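Local structure of prolyl-tRNA synthetase (Naegleria fowleri, 6NAB) at residues L69-V74 against P139-Q144; V203-K208 against T221-F226. The protein probably catalyses the ATP-dependent attachment of proline to its cognate tRNA, by way of a prolyl-adenylate intermediate, as a class II aminoacyl-tRNA synthetase. All coordinates share one frame; numbering follows the deposited sequence.

The two contacts illustrate how a class II synthetase core is built from strand pairings made at very different sequence separations. Contact 1 closes first along the chain, joining 69-74 to 139-144 in parallel across 64 intervening residues; contact 2 then follows as a local antiparallel hairpin of 203-208 and 221-226. Their centres lie 24 Å apart and their nearest atoms about 12 Å, so they never touch. Strands 164-174, 261-272 and 232-243 link them through successive antiparallel pairings, while helix 177-198 meets side chains of both. Contact 1 faces the second subunit, whereas in contact 2 the side chain of Lys208 lies about 7 Å from bound adenosine monophosphate and strand 204-207 pairs with strand 474-479.

Contact 1 of 2, residues L69-V74 against P139-Q144; sequences LGVQNV and PLKLNQ
Lys141 reaches from a short parallel pairing to the end of helix 49-68, and its side chain can be followed atom by atom. CB packs 4.0 Å from Val71 CG2, the two side chains crossing at about a right angle. The chain then bends at chi3 (-111°), which turns its end toward the carbonyl of Leu69: CD already approaches Leu69 O, CE lies 3.3 Å from Leu69 O, and NZ donates to that same oxygen at 3.0 Å, in the carbonyl plane. The next residue, Gly70, ends the helix in a Schellman motif with positive phi, so the lysine binds the chain just where it leaves the helix for the strand.

Beyond this turn the backbones pair in parallel register. Gln72 bonds through its N and O to Lys141 and Asn143, the residues on either side of its bridge partner Leu142: N donates to Lys141 O, and Gln72 O accepts from Asn143 N at 2.9 Å, after which Val74 N returns to Asn143 O. Val71 CG1 rests 3.6 Å from Asn143 CB. On the same face the amides of Asn73 and Asn143 lie side by side with planes 48° apart. Asn143 ND2 donates to Asn73 OD1 at 3.0 Å, nearly straight (171°), but arrives from above the acceptor's carbonyl plane. Both amides are held further: Asn73 ND2 by Asp63 and by Glu56 of the second subunit, Asn143 OD1 by Gln168. On the other face Leu142 CD2 meets Val74 CG1 at 4.0 Å.

Strand 140-149 thus lies between the short strand 72-73 and the antiparallel strand 164-174. Helix 121-131 packs on Leu142 through Tyr128 and Trp131, helix 177-198 comes against Lys141 through Glu183, and Pro49 of the second subunit packs on Gln72 and Leu142.

Contact 2 of 2, residues V203-K208 against T221-F226; sequences VIKGTK and TTVETF
A beta hairpin within the class II synthetase core brings strand 204-207 antiparallel to strand 219-227, near the bound adenosine monophosphate. The pairing is regular: Ile204 with Glu224 and Gly206 with Thr222 are hydrogen-bonded pairs, separated by the non-hydrogen-bonded pair Lys205 with Val223, and Thr207 with Thr221 forms a second pair of that kind. Glu224 N donates to Ile204 O at 2.8 Å in an almost straight bond (173°), and Ile204 N returns to Glu224 O. The Gly206 pair repeats the exchange, with Thr222 N reaching Gly206 O at 2.9 Å.

On the face of Lys205 and Val223, Val203 CG2 packs against Val223 CG1 at 3.9 Å, while the aliphatic part of Lys205 lies alongside the same valine, CG 4.1 Å from Val223 CG1. The extended lysine then carries NZ away to a salt bridge with Glu189 of helix 177-198.

On the face of Ile204, Thr222 and Glu224, the polar contacts gather round one carboxylate oxygen. Gly206 places no side chain here, and Thr222 CG2 sits 3.5 Å from Gly206 O. Strand 232-243 pairs with strand 219-227 and strand 474-479 with strand 204-207; Gln235 of the former touches Lys208, Thr222 and Glu224, and Cys477 of the latter touches Thr222 and Glu224. A bend at chi2 (-66°) brings the chain of Lys208 across Thr222, CE 4.0 Å from Thr222 CB, and NZ donates to Leu476 O as well as to Glu224. The two donors to the glutamate probably favour its ionised form: Thr222 OG1 donates to Glu224 OE2 on its anti side, and Lys208 NZ meets that oxygen from above the carboxylate plane in a salt bridge of 2.9 Å.

Contact 1 of 2, residues L69-V74 against P139-Q144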
ATOM      1  N   LEU B  69     -16.586 -10.506   3.667  1.00 16.57           N
ATOM      2  CA  LEU B  69     -16.413 -11.943   3.551  1.00 18.85           C
ATOM      3  C   LEU B  69     -15.506 -12.513   4.632  1.00 22.31           C
ATOM      4  O   LEU B  69     -15.265 -13.720   4.637  1.00 22.76           O
ATOM      5  CB  LEU B  69     -15.841 -12.296   2.169  1.00 18.56           C
ATOM      6  CG  LEU B  69     -16.570 -11.808   0.906  1.00 16.09           C
ATOM      7  CD1 LEU B  69     -15.758 -12.134  -0.358  1.00 17.93           C
ATOM      8  CD2 LEU B  69     -17.960 -12.396   0.806  1.00 19.06           C
ATOM      9  N   GLY B  70     -14.973 -11.682   5.528  1.00 19.99           N
ATOM     10  CA  GLY B  70     -14.069 -12.185   6.545  1.00 19.25           C
ATOM     11  C   GLY B  70     -12.611 -12.260   6.142  1.00 20.56           C
ATOM     12  O   GLY B  70     -11.811 -12.850   6.879  1.00 22.33           O
ATOM     13  N   VAL B  71     -12.238 -11.701   5.002  1.00 17.59           N
ATOM     14  CA  VAL B  71     -10.837 -11.685   4.592  1.00 17.60           C
ATOM     15  C   VAL B  71     -10.099 -10.638   5.425  1.00 17.27           C
ATOM     16  O   VAL B  71     -10.645  -9.570   5.688  1.00 17.85           O
ATOM     17  CB  VAL B  71     -10.729 -11.374   3.086  1.00 16.24           C
ATOM     18  CG1 VAL B  71      -9.278 -11.414   2.645  1.00 13.49           C
ATOM     19  CG2 VAL B  71     -11.584 -12.348   2.251  1.00 15.06           C
ATOM     20  N   GLN B  72      -8.851 -10.919   5.833  1.00 20.22           N
ATOM     21  CA  GLN B  72      -8.046  -9.956   6.592  1.00 20.02           C
ATOM     22  C   GLN B  72      -6.759  -9.588   5.853  1.00 19.38           C
ATOM     23  O   GLN B  72      -6.134 -10.441   5.223  1.00 13.71           O
ATOM     24  CB  GLN B  72      -7.675 -10.471   7.986  1.00 17.87           C
ATOM     25  CG  GLN B  72      -8.857 -10.847   8.892  1.00 22.05           C
ATOM     26  CD  GLN B  72      -8.407 -11.098  10.338  1.00 29.34           C
ATOM     27  OE1 GLN B  72      -8.563 -10.226  11.199  1.00 37.91           O
ATOM     28  NE2 GLN B  72      -7.827 -12.256  10.595  1.00 23.89           N
ATOM     29  N   ASN B  73      -6.340  -8.323   5.955  1.00 14.47           N
ATOM     30  CA  ASN B  73      -5.113  -7.885   5.298  1.00 15.75           C
ATOM     31  C   ASN B  73      -3.872  -8.222   6.121  1.00 15.55           C
ATOM     32  O   ASN B  73      -3.885  -8.156   7.354  1.00 15.50           O
ATOM     33  CB  ASN B  73      -5.155  -6.379   5.032  1.00 18.31           C
ATOM     34  CG  ASN B  73      -6.162  -6.010   3.965  1.00 19.58           C
ATOM     35  OD1 ASN B  73      -6.601  -6.863   3.195  1.00 17.97           O
ATOM     36  ND2 ASN B  73      -6.551  -4.741   3.929  1.00 19.25           N
ATOM     37  N   VAL B  74      -2.792  -8.566   5.420  1.00 14.73           N
ATOM     38  CA  VAL B  74      -1.502  -8.927   6.014  1.00 16.97           C
ATOM     39  C   VAL B  74      -0.397  -8.304   5.167  1.00 18.32           C
ATOM     40  O   VAL B  74      -0.657  -7.642   4.156  1.00 12.70           O
ATOM     41  CB  VAL B  74      -1.302 -10.457   6.089  1.00 14.32           C
ATOM     42  CG1 VAL B  74      -2.343 -11.085   6.977  1.00 18.38           C
ATOM     43  CG2 VAL B  74      -1.360 -11.090   4.656  1.00 15.88           C
ATOM     44  N   PRO B 139     -12.420 -21.422   7.882  1.00 27.65           N
ATOM     45  CA  PRO B 139     -11.511 -20.982   6.815  1.00 25.14           C
ATOM     46  C   PRO B 139     -10.474 -19.942   7.235  1.00 22.78           C
ATOM     47  O   PRO B 139     -10.690 -19.156   8.164  1.00 26.66           O
ATOM     48  CB  PRO B 139     -12.461 -20.383   5.780  1.00 26.49           C
ATOM     49  CG  PRO B 139     -13.628 -19.938   6.563  1.00 31.49           C
ATOM     50  CD  PRO B 139     -13.789 -20.921   7.679  1.00 33.68           C
ATOM     51  N   LEU B 140      -9.336 -19.952   6.558  1.00 17.57           N
ATOM     52  CA  LEU B 140      -8.325 -18.913   6.723  1.00 22.03           C
ATOM     53  C   LEU B 140      -8.276 -18.095   5.439  1.00 23.98           C
ATOM     54  O   LEU B 140      -8.037 -18.648   4.361  1.00 21.13           O
ATOM     55  CB  LEU B 140      -6.961 -19.519   7.045  1.00 24.25           C
ATOM     56  CG  LEU B 140      -5.818 -18.507   7.076  1.00 22.25           C
ATOM     57  CD1 LEU B 140      -6.106 -17.492   8.174  1.00 24.07           C
ATOM     58  CD2 LEU B 140      -4.498 -19.208   7.317  1.00 25.37           C
ATOM     59  N   LYS B 141      -8.535 -16.791   5.544  1.00 14.58           N
ATOM     60  CA  LYS B 141      -8.684 -15.939   4.359  1.00 19.09           C
ATOM     61  C   LYS B 141      -7.857 -14.678   4.539  1.00 13.60           C
ATOM     62  O   LYS B 141      -8.204 -13.811   5.353  1.00 18.78           O
ATOM     63  CB  LYS B 141     -10.153 -15.591   4.101  1.00 22.47           C
ATOM     64  CG  LYS B 141     -11.079 -16.804   4.085  1.00 24.30           C
ATOM     65  CD  LYS B 141     -12.370 -16.480   3.371  1.00 26.97           C
ATOM     66  CE  LYS B 141     -13.524 -16.448   4.325  1.00 35.36           C
ATOM     67  NZ  LYS B 141     -14.832 -16.470   3.614  1.00 36.95           N
ATOM     68  N   LEU B 142      -6.770 -14.569   3.783  1.00 17.24           N
ATOM     69  CA  LEU B 142      -5.839 -13.463   3.929  1.00 12.14           C
ATOM     70  C   LEU B 142      -5.643 -12.797   2.585  1.00 16.08           C
ATOM     71  O   LEU B 142      -5.744 -13.447   1.545  1.00 17.19           O
ATOM     72  CB  LEU B 142      -4.483 -13.921   4.485  1.00 12.24           C
ATOM     73  CG  LEU B 142      -4.604 -14.643   5.835  1.00 16.06           C
ATOM     74  CD1 LEU B 142      -3.249 -15.117   6.348  1.00 15.93           C
ATOM     75  CD2 LEU B 142      -5.302 -13.772   6.887  1.00 15.44           C
ATOM     76  N   ASN B 143      -5.334 -11.497   2.629  1.00 18.05           N
ATOM     77  CA  ASN B 143      -5.146 -10.662   1.448  1.00 10.70           C
ATOM     78  C   ASN B 143      -3.983  -9.710   1.690  1.00 14.51           C
ATOM     79  O   ASN B 143      -3.764  -9.267   2.822  1.00 15.80           O
ATOM     80  CB  ASN B 143      -6.411  -9.840   1.145  1.00 11.14           C
ATOM     81  CG  ASN B 143      -6.223  -8.864  -0.008  1.00 15.59           C
ATOM     82  OD1 ASN B 143      -6.168  -9.271  -1.180  1.00 13.98           O
ATOM     83  ND2 ASN B 143      -6.179  -7.555   0.312  1.00 14.49           N
ATOM     84  N   GLN B 144      -3.261  -9.354   0.619  1.00 13.48           N
ATOM     85  CA  GLN B 144      -2.272  -8.287   0.741  1.00 16.06           C
ATOM     86  C   GLN B 144      -2.226  -7.435  -0.518  1.00 15.29           C
ATOM     87  O   GLN B 144      -2.377  -7.948  -1.638  1.00 13.32           O
ATOM     88  CB  GLN B 144      -0.873  -8.834   1.068  1.00 17.64           C
ATOM     89  CG  GLN B 144      -0.301  -9.853   0.081  1.00 13.65           C
ATOM     90  CD  GLN B 144       1.083 -10.329   0.519  1.00 20.14           C
ATOM     91  OE1 GLN B 144       1.433 -10.198   1.681  1.00 16.47           O
ATOM     92  NE2 GLN B 144       1.873 -10.878  -0.417  1.00 17.71           N
TER
HETATM   93  O   HOH W   1     -12.011 -15.991   7.738  1.00 38.22           O

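Contact 2 of 2, residues V203-K208 against T221-F226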
ATOM      1  N   VAL B 203     -17.411  -7.186 -18.828  1.00 20.09           N
ATOM      2  CA  VAL B 203     -16.570  -8.373 -18.717  1.00 14.67           C
ATOM      3  C   VAL B 203     -17.339  -9.598 -19.190  1.00 19.45           C
ATOM      4  O   VAL B 203     -18.570  -9.608 -19.255  1.00 21.90           O
ATOM      5  CB  VAL B 203     -16.052  -8.621 -17.269  1.00 16.85           C
ATOM      6  CG1 VAL B 203     -15.403  -7.384 -16.691  1.00 14.96           C
ATOM      7  CG2 VAL B 203     -17.182  -9.103 -16.379  1.00 16.24           C
ATOM      8  N   ILE B 204     -16.584 -10.645 -19.517  1.00 14.99           N
ATOM      9  CA  ILE B 204     -17.131 -11.975 -19.762  1.00 19.18           C
ATOM     10  C   ILE B 204     -16.448 -12.931 -18.797  1.00 19.20           C
ATOM     11  O   ILE B 204     -15.211 -13.015 -18.768  1.00 19.99           O
ATOM     12  CB  ILE B 204     -16.929 -12.427 -21.215  1.00 19.44           C
ATOM     13  CG1 ILE B 204     -17.618 -11.444 -22.155  1.00 29.39           C
ATOM     14  CG2 ILE B 204     -17.498 -13.830 -21.405  1.00 17.84           C
ATOM     15  CD1 ILE B 204     -17.395 -11.751 -23.612  1.00 29.84           C
ATOM     16  N   LYS B 205     -17.242 -13.608 -17.976  1.00 15.77           N
ATOM     17  CA  LYS B 205     -16.712 -14.588 -17.035  1.00 19.29           C
ATOM     18  C   LYS B 205     -16.534 -15.925 -17.732  1.00 20.09           C
ATOM     19  O   LYS B 205     -17.381 -16.341 -18.516  1.00 15.76           O
ATOM     20  CB  LYS B 205     -17.653 -14.776 -15.845  1.00 16.05           C
ATOM     21  CG  LYS B 205     -17.801 -13.572 -14.906  1.00 14.75           C
ATOM     22  CD  LYS B 205     -18.850 -13.940 -13.865  1.00 15.44           C
ATOM     23  CE  LYS B 205     -19.111 -12.820 -12.882  1.00 23.19           C
ATOM     24  NZ  LYS B 205     -20.138 -13.274 -11.898  1.00 23.76           N
ATOM     25  N   GLY B 206     -15.440 -16.603 -17.427  1.00 18.95           N
ATOM     26  CA  GLY B 206     -15.239 -17.914 -18.007  1.00 19.13           C
ATOM     27  C   GLY B 206     -14.144 -18.647 -17.271  1.00 17.88           C
ATOM     28  O   GLY B 206     -13.534 -18.130 -16.336  1.00 15.41           O
ATOM     29  N   THR B 207     -13.924 -19.883 -17.689  1.00 16.83           N
ATOM     30  CA  THR B 207     -12.823 -20.676 -17.171  0.57 17.30           C
ATOM     31  C   THR B 207     -11.726 -20.750 -18.222  1.00 19.41           C
ATOM     32  O   THR B 207     -12.002 -20.846 -19.426  1.00 24.03           O
ATOM     33  CB  THR B 207     -13.273 -22.093 -16.783  0.57 17.63           C
ATOM     34  OG1 THR B 207     -13.852 -22.738 -17.920  0.57 16.72           O
ATOM     35  CG2 THR B 207     -14.282 -22.051 -15.645  0.57 18.96           C
ATOM     36  N   LYS B 208     -10.478 -20.686 -17.764  1.00 18.33           N
ATOM     37  CA  LYS B 208      -9.357 -20.888 -18.675  1.00 17.58           C
ATOM     38  C   LYS B 208      -9.260 -22.360 -19.079  1.00 17.41           C
ATOM     39  O   LYS B 208      -9.598 -23.266 -18.308  1.00 17.15           O
ATOM     40  CB  LYS B 208      -8.041 -20.447 -18.033  1.00 14.76           C
ATOM     41  CG  LYS B 208      -7.933 -18.955 -17.759  1.00 18.85           C
ATOM     42  CD  LYS B 208      -7.897 -18.167 -19.061  1.00 25.39           C
ATOM     43  CE  LYS B 208      -7.310 -16.778 -18.877  1.00 30.88           C
ATOM     44  NZ  LYS B 208      -7.379 -16.000 -20.163  1.00 28.10           N
ATOM     45  N   THR B 221     -10.501 -19.316 -13.154  1.00 15.04           N
ATOM     46  CA  THR B 221     -11.575 -18.507 -13.724  1.00 17.03           C
ATOM     47  C   THR B 221     -11.060 -17.102 -13.985  1.00 14.47           C
ATOM     48  O   THR B 221     -10.122 -16.636 -13.342  1.00 15.59           O
ATOM     49  CB  THR B 221     -12.798 -18.436 -12.802  1.00 14.97           C
ATOM     50  OG1 THR B 221     -12.475 -17.676 -11.624  1.00 17.27           O
ATOM     51  CG2 THR B 221     -13.248 -19.853 -12.401  1.00 14.71           C
ATOM     52  N   THR B 222     -11.715 -16.405 -14.918  1.00 17.35           N
ATOM     53  CA  THR B 222     -11.200 -15.129 -15.398  1.00 14.79           C
ATOM     54  C   THR B 222     -12.355 -14.198 -15.745  1.00 16.32           C
ATOM     55  O   THR B 222     -13.444 -14.653 -16.089  1.00 19.82           O
ATOM     56  CB  THR B 222     -10.320 -15.357 -16.643  1.00 21.86           C
ATOM     57  OG1 THR B 222      -9.840 -14.111 -17.141  1.00 22.63           O
ATOM     58  CG2 THR B 222     -11.118 -16.077 -17.759  1.00 16.29           C
ATOM     59  N   VAL B 223     -12.110 -12.889 -15.646  1.00 13.63           N
ATOM     60  CA  VAL B 223     -12.971 -11.888 -16.278  1.00 19.38           C
ATOM     61  C   VAL B 223     -12.229 -11.385 -17.509  1.00 16.88           C
ATOM     62  O   VAL B 223     -11.173 -10.763 -17.390  1.00 19.55           O
ATOM     63  CB  VAL B 223     -13.336 -10.736 -15.330  1.00 17.10           C
ATOM     64  CG1 VAL B 223     -14.481 -11.142 -14.407  1.00 21.54           C
ATOM     65  CG2 VAL B 223     -12.133 -10.282 -14.524  1.00 19.15           C
ATOM     66  N   GLU B 224     -12.753 -11.687 -18.692  1.00 18.52           N
ATOM     67  CA  GLU B 224     -12.130 -11.250 -19.932  1.00 21.11           C
ATOM     68  C   GLU B 224     -12.705  -9.903 -20.344  1.00 21.27           C
ATOM     69  O   GLU B 224     -13.901  -9.648 -20.177  1.00 19.74           O
ATOM     70  CB  GLU B 224     -12.348 -12.277 -21.038  1.00 18.36           C
ATOM     71  CG  GLU B 224     -11.677 -13.638 -20.767  1.00 23.57           C
ATOM     72  CD  GLU B 224     -10.148 -13.590 -20.863  1.00 23.57           C
ATOM     73  OE1 GLU B 224      -9.621 -13.121 -21.888  1.00 26.50           O
ATOM     74  OE2 GLU B 224      -9.466 -13.997 -19.897  1.00 27.68           O
ATOM     75  N   THR B 225     -11.845  -9.040 -20.873  1.00 16.50           N
ATOM     76  CA  THR B 225     -12.253  -7.729 -21.360  1.00 20.60           C
ATOM     77  C   THR B 225     -11.820  -7.592 -22.816  1.00 19.77           C
ATOM     78  O   THR B 225     -11.017  -8.383 -23.317  1.00 21.15           O
ATOM     79  CB  THR B 225     -11.644  -6.600 -20.515  1.00 16.33           C
ATOM     80  OG1 THR B 225     -10.220  -6.647 -20.622  1.00 21.98           O
ATOM     81  CG2 THR B 225     -12.023  -6.770 -19.026  1.00 16.11           C
ATOM     82  N   PHE B 226     -12.347  -6.571 -23.497  1.00 18.17           N
ATOM     83  CA  PHE B 226     -12.219  -6.460 -24.947  1.00 19.60           C
ATOM     84  C   PHE B 226     -11.745  -5.071 -25.335  1.00 23.74           C
ATOM     85  O   PHE B 226     -12.341  -4.065 -24.926  1.00 20.67           O
ATOM     86  CB  PHE B 226     -13.544  -6.751 -25.636  1.00 20.77           C
ATOM     87  CG  PHE B 226     -13.477  -6.705 -27.134  1.00 24.05           C
ATOM     88  CD1 PHE B 226     -12.707  -7.629 -27.835  1.00 20.06           C
ATOM     89  CD2 PHE B 226     -14.216  -5.771 -27.849  1.00 27.34           C
ATOM     90  CE1 PHE B 226     -12.657  -7.611 -29.243  1.00 22.21           C
ATOM     91  CE2 PHE B 226     -14.178  -5.751 -29.239  1.00 29.13           C
ATOM     92  CZ  PHE B 226     -13.393  -6.683 -29.939  1.00 24.15           C
TER